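Local coordinates for cell shape-determining protein MreC (Listeria monocytogenes, PDB 2J5U) that is probably involved in forming and maintaining bacterial cell shape, and assembles as 24 subunits arranged in 12 dimers, at residues 70-75 with 221-226. Residues are numbered along the deposited sequence; the frame is centred on the assembly and turned at random.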
loop_
_atom_site.group_PDB
_atom_site.type_symbol
_atom_site.label_atom_id
_atom_site.label_comp_id
_atom_site.label_asym_id
_atom_site.label_seq_id
_atom_site.Cartn_x
_atom_site.Cartn_y
_atom_site.Cartn_z
ATOM N N PRO A 70 -55.661 -37.988 20.765
ATOM C CA PRO A 70 -56.909 -38.714 20.496
ATOM C C PRO A 70 -57.360 -39.621 21.644
ATOM O O PRO A 70 -56.558 -40.014 22.493
ATOM C CB PRO A 70 -56.565 -39.512 19.247
ATOM C CG PRO A 70 -55.144 -39.892 19.511
ATOM C CD PRO A 70 -54.537 -38.597 20.031
ATOM N N LEU A 71 -58.656 -39.927 21.674
ATOM C CA LEU A 71 -59.220 -40.824 22.680
ATOM C C LEU A 71 -60.241 -41.690 21.960
ATOM O O LEU A 71 -61.121 -41.179 21.266
ATOM C CB LEU A 71 -59.917 -40.060 23.801
ATOM C CG LEU A 71 -59.983 -40.815 25.135
ATOM C CD1 LEU A 71 -60.938 -40.100 26.072
ATOM C CD2 LEU A 71 -60.449 -42.240 24.924
ATOM N N ASN A 72 -60.119 -43.003 22.116
ATOM C CA ASN A 72 -61.043 -43.910 21.461
ATOM C C ASN A 72 -62.319 -44.063 22.249
ATOM O O ASN A 72 -62.304 -44.012 23.477
ATOM C CB ASN A 72 -60.380 -45.262 21.267
ATOM C CG ASN A 72 -59.384 -45.245 20.136
ATOM O OD1 ASN A 72 -58.603 -46.175 19.965
ATOM N ND2 ASN A 72 -59.416 -44.182 19.343
ATOM N N ALA A 73 -63.430 -44.234 21.540
ATOM C CA ALA A 73 -64.714 -44.404 22.201
ATOM C C ALA A 73 -65.732 -45.138 21.338
ATOM O O ALA A 73 -65.567 -45.279 20.128
ATOM C CB ALA A 73 -65.268 -43.050 22.625
ATOM N N SER A 74 -66.796 -45.606 21.972
ATOM C CA SER A 74 -67.824 -46.319 21.240
ATOM C C SER A 74 -69.178 -45.664 21.429
ATOM O O SER A 74 -69.476 -45.099 22.479
ATOM C CB SER A 74 -67.899 -47.774 21.715
ATOM O OG SER A 74 -66.651 -48.424 21.561
ATOM N N VAL A 75 -69.994 -45.738 20.394
ATOM C CA VAL A 75 -71.334 -45.206 20.461
ATOM C C VAL A 75 -72.088 -46.170 21.369
ATOM O O VAL A 75 -72.090 -47.368 21.106
ATOM C CB VAL A 75 -71.999 -45.239 19.086
ATOM C CG1 VAL A 75 -73.401 -44.727 19.190
ATOM C CG2 VAL A 75 -71.218 -44.408 18.115
ATOM N N HIS A 221 -67.365 -47.483 16.445
ATOM C CA HIS A 221 -66.090 -47.031 16.985
ATOM C C HIS A 221 -65.799 -45.621 16.514
ATOM O O HIS A 221 -65.961 -45.289 15.336
ATOM C CB HIS A 221 -64.988 -47.996 16.601
ATOM C CG HIS A 221 -65.119 -49.316 17.285
ATOM N ND1 HIS A 221 -65.228 -49.426 18.657
ATOM C CD2 HIS A 221 -65.221 -50.574 16.797
ATOM C CE1 HIS A 221 -65.396 -50.695 18.983
ATOM N NE2 HIS A 221 -65.394 -51.411 17.873
ATOM N N VAL A 222 -65.349 -44.796 17.451
ATOM C CA VAL A 222 -65.131 -43.392 17.180
ATOM C C VAL A 222 -63.955 -42.792 17.955
ATOM O O VAL A 222 -63.514 -43.351 18.965
ATOM C CB VAL A 222 -66.448 -42.670 17.534
ATOM C CG1 VAL A 222 -66.203 -41.464 18.402
ATOM C CG2 VAL A 222 -67.179 -42.332 16.282
ATOM N N THR A 223 -63.452 -41.647 17.499
ATOM C CA THR A 223 -62.320 -41.006 18.181
ATOM C C THR A 223 -62.487 -39.513 18.497
ATOM O O THR A 223 -62.741 -38.689 17.609
ATOM C CB THR A 223 -61.022 -41.186 17.372
ATOM O OG1 THR A 223 -60.828 -42.577 17.115
ATOM C CG2 THR A 223 -59.827 -40.678 18.154
ATOM N N VAL A 224 -62.327 -39.174 19.770
ATOM C CA VAL A 224 -62.454 -37.789 20.215
ATOM C C VAL A 224 -61.067 -37.136 20.246
ATOM O O VAL A 224 -60.153 -37.631 20.896
ATOM C CB VAL A 224 -63.089 -37.715 21.627
ATOM C CG1 VAL A 224 -63.262 -36.273 22.053
ATOM C CG2 VAL A 224 -64.422 -38.403 21.631
ATOM N N LEU A 225 -60.925 -36.019 19.540
ATOM C CA LEU A 225 -59.659 -35.295 19.465
ATOM C C LEU A 225 -59.543 -34.069 20.365
ATOM O O LEU A 225 -60.337 -33.145 20.271
ATOM C CB LEU A 225 -59.403 -34.841 18.023
ATOM C CG LEU A 225 -59.676 -35.867 16.926
ATOM C CD1 LEU A 225 -59.337 -35.269 15.573
ATOM C CD2 LEU A 225 -58.869 -37.127 17.192
ATOM N N LYS A 226 -58.545 -34.062 21.236
ATOM C CA LYS A 226 -58.304 -32.903 22.084
ATOM C C LYS A 226 -57.405 -32.022 21.214
ATOM O O LYS A 226 -56.408 -32.497 20.676
ATOM C CB LYS A 226 -57.562 -33.313 23.358
ATOM C CG LYS A 226 -57.079 -32.146 24.212
ATOM C CD LYS A 226 -56.193 -32.631 25.352
ATOM C CE LYS A 226 -55.639 -31.464 26.169
ATOM N NZ LYS A 226 -54.754 -31.920 27.296
#
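The carbonyl O of Leu71 takes the backbone N-H of Val224 at 2.8 Å, and the CA-H of Thr223 makes a CA-H...O contact with the same oxygen, CA to O 3.3 Å. This antiparallel pairing joins the first and last strands of a six-stranded barrel, 68-77 and 221-227, and so closes it. Leu71 and Val224 form one hydrogen-bonded pair. Ala73 and Val222 form the next, with N to O distances of 2.7 Å in both directions. The side chains of these four residues share one face of the sheet. Val222 and Val224 are buried there, against Val103 of strand 102-105 on their other flank.

Pro70, Asn72, Ser74, His221, Thr223 and Leu225 occupy the other face. The Asn72 and Thr223 side chains lie side by side and point the same way, with ND2 of Asn72 3.1 Å from OG1 of Thr223. Thr223 OG1 lies beside its own backbone N (chi1 -54°), which puts CG2 anti to that N and beside Pro70, 3.6 Å from the Pro70 CB. That same CB meets CD2 of Leu225 at 3.9 Å. At the far end, Ser74 OG sits at the edge of the His221 ring, near its plane. There ND1 of His221 gives OG of Ser74 a weak, bent hydrogen bond of 3.4 Å, with 126° at the hydrogen.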